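Local coordinates for protein Ton_1535 (Thermococcus onnurineus, PDB 3ZPJ) that is of unknown function but folds as an all-helical alpha-solenoid, with a left-handed helical turn that sets it apart from ordinary proteins of this class, at residues T2-L10 / A19-E27; V33-Y44 / I79-E88. One frame throughout, in Å; residues are numbered along the deposited sequence.

Contact 1. Residues T2-L10 / A19-E27; sequences TTLEEINLL and ALAKVYEIE
K22 lies across I7, L10 and E6, and its chain can be followed outward from the backbone. CB of K22 packs on CG1 of I7 at 3.8 Å. CG and CD of K22 both lie on CD1 of L10, CD at 3.6 Å, the two side chains crossing at about a right angle. Bends at chi3 (74°) and chi4 (83°) then fold the end of the chain back toward two carboxylates. CE of K22 lies 3.1 Å from OE1 of E6, and NZ forms a salt bridge to the same oxygen. NZ of K22 also donates to OE1 of E25 at 2.8 Å, meeting the syn side of that carboxylate but 31° out of its plane. One ammonium thus ties both glutamates together, and it probably offsets the repulsion between them. Beneath this polar layer the contact is apolar. CD1 of I7 reaches CG2 of V23 at 4.0 Å and also touches CD1 of I26. CD1 of I26 packs closer still on CD2 of L4, at 3.6 Å. At the far end, CB of A19 rests against CB of L10. The contact joins helix 2-12 to helix 16-22 and the turn that follows it, a helical hairpin at the N-terminal end of the solenoid. Helix 29-45 backs the apolar layer, V35 touching L4 and I26 while L36 touches V23. Helix 53-66 lies against L20 and Y24.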
# COMPACT_ATOMS: atom_id res chain seq x y z
N THR A 2 -20.83 -12.30 21.34
CA THR A 2 -20.66 -12.04 22.76
C THR A 2 -19.57 -12.96 23.33
O THR A 2 -18.90 -12.61 24.30
CB THR A 2 -21.98 -12.11 23.59
OG1 THR A 2 -22.43 -13.46 23.71
CG2 THR A 2 -23.06 -11.27 22.95
N THR A 3 -19.39 -14.12 22.72
CA THR A 3 -18.31 -14.99 23.16
C THR A 3 -16.96 -14.31 22.92
O THR A 3 -16.07 -14.38 23.77
CB THR A 3 -18.34 -16.36 22.47
OG1 THR A 3 -19.55 -17.05 22.83
CG2 THR A 3 -17.17 -17.19 22.93
N LEU A 4 -16.81 -13.64 21.79
CA LEU A 4 -15.59 -12.91 21.50
C LEU A 4 -15.37 -11.75 22.47
O LEU A 4 -14.23 -11.35 22.74
CB LEU A 4 -15.58 -12.37 20.06
CG LEU A 4 -15.71 -13.27 18.84
CD1 LEU A 4 -15.25 -12.49 17.64
CD2 LEU A 4 -14.93 -14.55 18.96
N GLU A 5 -16.46 -11.19 22.98
CA GLU A 5 -16.39 -10.07 23.92
C GLU A 5 -15.88 -10.58 25.27
O GLU A 5 -15.00 -9.96 25.87
CB GLU A 5 -17.76 -9.41 24.07
CG GLU A 5 -17.73 -7.93 24.45
CD GLU A 5 -19.12 -7.34 24.69
OE1 GLU A 5 -20.13 -7.93 24.24
OE2 GLU A 5 -19.21 -6.29 25.35
N GLU A 6 -16.43 -11.70 25.73
CA GLU A 6 -15.96 -12.37 26.94
C GLU A 6 -14.48 -12.74 26.86
O GLU A 6 -13.71 -12.54 27.80
CB GLU A 6 -16.81 -13.61 27.21
CG GLU A 6 -18.28 -13.28 27.39
CD GLU A 6 -19.14 -14.50 27.64
OE1 GLU A 6 -18.78 -15.61 27.19
OE2 GLU A 6 -20.20 -14.35 28.29
N ILE A 7 -14.06 -13.28 25.72
CA ILE A 7 -12.66 -13.62 25.52
C ILE A 7 -11.73 -12.39 25.55
O ILE A 7 -10.69 -12.43 26.21
CB ILE A 7 -12.48 -14.40 24.21
CG1 ILE A 7 -13.05 -15.81 24.39
CG2 ILE A 7 -11.02 -14.43 23.81
CD1 ILE A 7 -13.27 -16.54 23.09
N ASN A 8 -12.11 -11.32 24.86
CA ASN A 8 -11.31 -10.10 24.88
C ASN A 8 -11.16 -9.54 26.28
O ASN A 8 -10.09 -9.08 26.66
CB ASN A 8 -11.92 -9.03 23.97
CG ASN A 8 -11.64 -9.27 22.51
OD1 ASN A 8 -10.54 -9.68 22.14
ND2 ASN A 8 -12.63 -9.02 21.66
N LEU A 9 -12.24 -9.59 27.04
CA LEU A 9 -12.29 -8.96 28.35
C LEU A 9 -11.39 -9.75 29.29
O LEU A 9 -10.59 -9.16 30.03
CB LEU A 9 -13.74 -8.94 28.84
CG LEU A 9 -14.22 -8.18 30.09
CD1 LEU A 9 -14.27 -9.12 31.26
CD2 LEU A 9 -13.37 -6.94 30.43
N LEU A 10 -11.51 -11.07 29.25
CA LEU A 10 -10.65 -11.96 30.02
C LEU A 10 -9.16 -11.71 29.71
O LEU A 10 -8.30 -11.87 30.58
CB LEU A 10 -11.01 -13.42 29.74
CG LEU A 10 -12.24 -14.00 30.43
CD1 LEU A 10 -12.70 -15.23 29.70
CD2 LEU A 10 -11.95 -14.35 31.88
N ALA A 19 -9.46 -17.33 29.08
CA ALA A 19 -9.76 -16.90 27.73
C ALA A 19 -9.60 -18.04 26.75
O ALA A 19 -10.46 -18.25 25.88
CB ALA A 19 -8.86 -15.75 27.31
N LEU A 20 -8.49 -18.76 26.88
CA LEU A 20 -8.19 -19.83 25.95
C LEU A 20 -9.16 -20.98 26.17
O LEU A 20 -9.50 -21.69 25.23
CB LEU A 20 -6.74 -20.29 26.12
CG LEU A 20 -5.70 -19.19 25.95
CD1 LEU A 20 -4.32 -19.69 26.37
CD2 LEU A 20 -5.68 -18.63 24.52
N ALA A 21 -9.62 -21.13 27.40
CA ALA A 21 -10.56 -22.20 27.71
C ALA A 21 -11.90 -21.91 27.04
O ALA A 21 -12.65 -22.84 26.71
CB ALA A 21 -10.73 -22.34 29.19
N LYS A 22 -12.18 -20.63 26.82
CA LYS A 22 -13.44 -20.22 26.21
C LYS A 22 -13.41 -20.31 24.70
O LYS A 22 -14.45 -20.30 24.05
CB LYS A 22 -13.78 -18.78 26.60
CG LYS A 22 -14.27 -18.63 28.01
CD LYS A 22 -15.12 -17.39 28.12
CE LYS A 22 -16.48 -17.61 27.50
NZ LYS A 22 -17.40 -18.30 28.45
N VAL A 23 -12.21 -20.38 24.15
CA VAL A 23 -12.04 -20.40 22.70
C VAL A 23 -12.75 -21.61 22.08
O VAL A 23 -13.10 -21.61 20.90
CB VAL A 23 -10.55 -20.32 22.33
CG1 VAL A 23 -10.31 -20.66 20.86
CG2 VAL A 23 -10.04 -18.91 22.62
N TYR A 24 -13.04 -22.61 22.90
CA TYR A 24 -13.70 -23.82 22.43
C TYR A 24 -15.21 -23.67 22.42
O TYR A 24 -15.93 -24.43 21.77
CB TYR A 24 -13.17 -25.02 23.19
CG TYR A 24 -11.67 -25.04 23.01
CD1 TYR A 24 -11.10 -25.56 21.85
CD2 TYR A 24 -10.83 -24.46 23.95
CE1 TYR A 24 -9.73 -25.55 21.66
CE2 TYR A 24 -9.46 -24.43 23.76
CZ TYR A 24 -8.91 -24.98 22.61
OH TYR A 24 -7.55 -24.96 22.42
N GLU A 25 -15.69 -22.64 23.09
CA GLU A 25 -17.09 -22.27 22.99
C GLU A 25 -17.37 -21.58 21.65
O GLU A 25 -18.51 -21.22 21.35
CB GLU A 25 -17.51 -21.37 24.16
CG GLU A 25 -17.47 -22.10 25.49
CD GLU A 25 -17.85 -21.22 26.66
OE1 GLU A 25 -18.22 -20.05 26.43
OE2 GLU A 25 -17.77 -21.70 27.82
N ILE A 26 -16.33 -21.38 20.85
CA ILE A 26 -16.51 -20.89 19.50
C ILE A 26 -16.83 -22.06 18.60
O ILE A 26 -16.16 -23.10 18.66
CB ILE A 26 -15.27 -20.16 18.99
CG1 ILE A 26 -15.03 -18.90 19.81
CG2 ILE A 26 -15.43 -19.79 17.50
CD1 ILE A 26 -13.95 -18.02 19.26
N GLU A 27 -17.87 -21.91 17.78
CA GLU A 27 -18.30 -22.99 16.90
C GLU A 27 -17.25 -23.30 15.85
O GLU A 27 -16.64 -24.38 15.85
CB GLU A 27 -19.62 -22.61 16.23
CG GLU A 27 -20.79 -22.56 17.18
CD GLU A 27 -22.10 -22.21 16.48
OE1 GLU A 27 -22.20 -21.10 15.90
OE2 GLU A 27 -23.03 -23.05 16.51

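Contact 2. Residues V33-Y44 / I79-E88; sequences VQVLTKIVVTIY and IIASTLAIME
Y44 and M87 meet at one end of a parallel helix pair in the alpha-solenoid. The axes of helix segments 33-44 and 79-86 run 3° apart in direction and 10.1 Å apart at closest approach. M87 lies over one face of the Y44 ring. CG of M87 sits 3.6 Å from the ring centroid and nearly on the ring normal, a CH-pi contact. SD of M87 stands obliquely to the Y44 ring, 4.4 Å from the centroid, as a Met-aromatic contact. SD of M87 also packs on CG1 of V40 at 3.5 Å. The ring reaches M87 because CG of Y44 is anti to the backbone N (chi1 -178°). An alanine in place of Y44 is likely to leave the CG and SD of M87 without their aromatic partner and open a gap beside the end of helix 70-86.

Farther back along the pair the packing is mostly between methyl groups, with a hydroxyl and an amide at its margin. CG2 of T83 presses on CB of T37 at 3.5 Å, and CB of T83 meets CG2 of V41. I79 sends CG2 to CG1 of V33 and OG1 of T37, while its CD1 lies against the amide end of Q34.

The next shell positions these groups. M87 leaves helical geometry just after helix 70-86, and E88, with positive phi, is the C-prime residue of the Schellman motif that ends it. M57 of helix 53-66 touches V40, T83 and M87. Both threonine hydroxyls turn back onto their own helices. OG1 of T83 donates to O of I80 at 3.2 Å. OG1 of T37 donates to O of V33 at 2.7 Å, and the backbone N of T37 reaches that carbonyl oxygen from the opposite face of its plane.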
# COMPACT_ATOMS: atom_id res chain seq x y z
N VAL A 33 -9.15 -20.28 15.27
CA VAL A 33 -7.76 -20.08 14.90
C VAL A 33 -7.46 -18.60 14.74
O VAL A 33 -6.40 -18.13 15.18
CB VAL A 33 -7.42 -20.86 13.61
CG1 VAL A 33 -6.01 -20.56 13.15
CG2 VAL A 33 -7.58 -22.32 13.84
N GLN A 34 -8.39 -17.88 14.11
CA GLN A 34 -8.41 -16.42 14.08
C GLN A 34 -8.25 -15.83 15.48
O GLN A 34 -7.44 -14.94 15.70
CB GLN A 34 -9.76 -15.92 13.54
CG GLN A 34 -10.00 -16.19 12.07
CD GLN A 34 -9.30 -15.19 11.18
OE1 GLN A 34 -8.36 -14.52 11.62
NE2 GLN A 34 -9.75 -15.08 9.93
N VAL A 35 -9.06 -16.31 16.41
CA VAL A 35 -9.02 -15.75 17.74
C VAL A 35 -7.68 -16.06 18.38
O VAL A 35 -7.00 -15.15 18.88
CB VAL A 35 -10.17 -16.28 18.60
CG1 VAL A 35 -10.01 -15.86 20.05
CG2 VAL A 35 -11.49 -15.77 18.05
N LEU A 36 -7.29 -17.33 18.33
CA LEU A 36 -6.06 -17.75 18.99
C LEU A 36 -4.89 -16.92 18.48
O LEU A 36 -4.12 -16.36 19.28
CB LEU A 36 -5.80 -19.24 18.77
CG LEU A 36 -6.76 -20.18 19.51
CD1 LEU A 36 -6.68 -21.59 18.94
CD2 LEU A 36 -6.47 -20.20 20.99
N THR A 37 -4.79 -16.77 17.17
CA THR A 37 -3.65 -16.07 16.59
C THR A 37 -3.65 -14.56 16.86
O THR A 37 -2.59 -13.95 16.94
CB THR A 37 -3.48 -16.37 15.08
OG1 THR A 37 -4.71 -16.14 14.39
CG2 THR A 37 -3.07 -17.81 14.86
N LYS A 38 -4.84 -13.98 17.01
CA LYS A 38 -4.99 -12.55 17.28
C LYS A 38 -4.59 -12.22 18.71
O LYS A 38 -4.14 -11.12 19.01
CB LYS A 38 -6.44 -12.14 17.05
CG LYS A 38 -6.67 -10.65 16.80
CD LYS A 38 -8.10 -10.41 16.31
CE LYS A 38 -8.40 -11.27 15.08
NZ LYS A 38 -9.83 -11.23 14.67
N ILE A 39 -4.78 -13.18 19.60
CA ILE A 39 -4.26 -13.07 20.95
C ILE A 39 -2.73 -13.06 20.97
O ILE A 39 -2.11 -12.23 21.63
CB ILE A 39 -4.75 -14.23 21.80
CG1 ILE A 39 -6.26 -14.10 22.01
CG2 ILE A 39 -3.99 -14.27 23.12
CD1 ILE A 39 -6.80 -15.02 23.06
N VAL A 40 -2.13 -14.00 20.25
CA VAL A 40 -0.68 -14.08 20.13
C VAL A 40 -0.10 -12.79 19.57
O VAL A 40 0.88 -12.26 20.09
CB VAL A 40 -0.25 -15.25 19.22
CG1 VAL A 40 1.18 -15.04 18.70
CG2 VAL A 40 -0.36 -16.57 19.98
N VAL A 41 -0.70 -12.30 18.50
CA VAL A 41 -0.19 -11.11 17.83
C VAL A 41 -0.23 -9.88 18.76
O VAL A 41 0.78 -9.18 18.89
CB VAL A 41 -0.91 -10.86 16.48
CG1 VAL A 41 -0.62 -9.47 15.94
CG2 VAL A 41 -0.49 -11.92 15.45
N THR A 42 -1.35 -9.63 19.43
CA THR A 42 -1.42 -8.49 20.34
C THR A 42 -0.43 -8.62 21.49
O THR A 42 0.15 -7.63 21.91
CB THR A 42 -2.85 -8.21 20.86
OG1 THR A 42 -3.35 -9.37 21.54
CG2 THR A 42 -3.78 -7.84 19.71
N ILE A 43 -0.22 -9.84 22.00
CA ILE A 43 0.81 -10.05 23.01
C ILE A 43 2.20 -9.69 22.48
O ILE A 43 2.95 -8.94 23.11
CB ILE A 43 0.86 -11.50 23.49
CG1 ILE A 43 -0.37 -11.85 24.32
CG2 ILE A 43 2.13 -11.75 24.30
CD1 ILE A 43 -0.32 -13.26 24.88
N TYR A 44 2.54 -10.24 21.32
CA TYR A 44 3.83 -10.00 20.70
C TYR A 44 4.06 -8.51 20.48
O TYR A 44 5.17 -8.01 20.66
CB TYR A 44 3.91 -10.74 19.36
CG TYR A 44 5.23 -10.62 18.63
CD1 TYR A 44 6.33 -11.36 19.03
CD2 TYR A 44 5.36 -9.78 17.54
CE1 TYR A 44 7.54 -11.26 18.38
CE2 TYR A 44 6.57 -9.67 16.87
CZ TYR A 44 7.65 -10.41 17.29
OH TYR A 44 8.85 -10.30 16.64
N ILE A 79 -3.54 -18.53 8.09
CA ILE A 79 -3.65 -17.71 9.29
C ILE A 79 -2.46 -17.93 10.22
O ILE A 79 -1.81 -16.98 10.66
CB ILE A 79 -4.97 -17.98 9.99
CG1 ILE A 79 -6.12 -17.70 9.01
CG2 ILE A 79 -5.11 -17.14 11.28
CD1 ILE A 79 -7.51 -17.83 9.60
N ILE A 80 -2.14 -19.19 10.47
CA ILE A 80 -0.99 -19.53 11.29
C ILE A 80 0.30 -19.02 10.65
O ILE A 80 1.19 -18.50 11.33
CB ILE A 80 -0.93 -21.06 11.48
CG1 ILE A 80 -2.10 -21.50 12.37
CG2 ILE A 80 0.42 -21.49 12.03
CD1 ILE A 80 -2.35 -22.99 12.39
N ALA A 81 0.38 -19.15 9.33
CA ALA A 81 1.58 -18.78 8.57
C ALA A 81 1.91 -17.30 8.64
O ALA A 81 3.06 -16.94 8.84
CB ALA A 81 1.45 -19.20 7.12
N SER A 82 0.92 -16.44 8.46
CA SER A 82 1.18 -15.00 8.49
C SER A 82 1.50 -14.51 9.90
O SER A 82 2.33 -13.61 10.05
CB SER A 82 0.06 -14.17 7.82
OG SER A 82 -1.18 -14.30 8.48
N THR A 83 0.91 -15.11 10.93
CA THR A 83 1.22 -14.68 12.29
C THR A 83 2.65 -15.06 12.71
O THR A 83 3.32 -14.31 13.43
CB THR A 83 0.17 -15.15 13.34
OG1 THR A 83 0.39 -16.51 13.68
CG2 THR A 83 -1.23 -15.01 12.79
N LEU A 84 3.12 -16.22 12.25
CA LEU A 84 4.51 -16.61 12.48
C LEU A 84 5.42 -15.63 11.78
O LEU A 84 6.45 -15.23 12.32
CB LEU A 84 4.80 -18.01 11.95
CG LEU A 84 4.12 -19.17 12.65
CD1 LEU A 84 4.41 -20.45 11.89
CD2 LEU A 84 4.58 -19.26 14.10
N ALA A 85 5.04 -15.25 10.57
CA ALA A 85 5.83 -14.33 9.77
C ALA A 85 5.89 -12.95 10.40
O ALA A 85 6.95 -12.31 10.41
CB ALA A 85 5.29 -14.26 8.36
N ILE A 86 4.76 -12.48 10.92
CA ILE A 86 4.73 -11.29 11.76
C ILE A 86 5.84 -11.38 12.81
O ILE A 86 6.70 -10.51 12.89
CB ILE A 86 3.37 -11.13 12.50
CG1 ILE A 86 2.20 -11.04 11.51
CG2 ILE A 86 3.36 -9.92 13.38
CD1 ILE A 86 2.22 -9.84 10.64
N MET A 87 5.83 -12.45 13.60
CA MET A 87 6.81 -12.64 14.68
C MET A 87 8.20 -13.13 14.22
O MET A 87 8.99 -13.60 15.04
CB MET A 87 6.27 -13.61 15.72
CG MET A 87 4.90 -13.26 16.25
SD MET A 87 4.45 -14.41 17.55
CE MET A 87 4.65 -15.96 16.67
N GLU A 88 8.47 -13.03 12.92
CA GLU A 88 9.80 -13.31 12.37
C GLU A 88 10.27 -14.76 12.48
O GLU A 88 11.47 -15.03 12.47
CB GLU A 88 10.85 -12.36 12.97
CG GLU A 88 10.51 -10.90 12.74
CD GLU A 88 11.53 -9.95 13.34
OE1 GLU A 88 12.27 -10.37 14.26
OE2 GLU A 88 11.58 -8.79 12.88

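How the contacts relate
Contact 1 closes before contact 2 opens, so the two follow in series along the chain. Their centres are about 17 Å apart, on the same side of the centre of the chain. Contact 1 lies farther out, about 33 Å from that centre against about 21 Å for contact 2. Helix 29-45 links them. It follows helix 16-22 in the chain and supplies segment 33-44. One side of this helix faces contact 1, as where L36 packs on L20. V33, Q34, T37, V40, V41 and Y44 face segment 79-88. The two contacts are therefore successive parts of the N-terminal end of the solenoid, joined through helix 29-45.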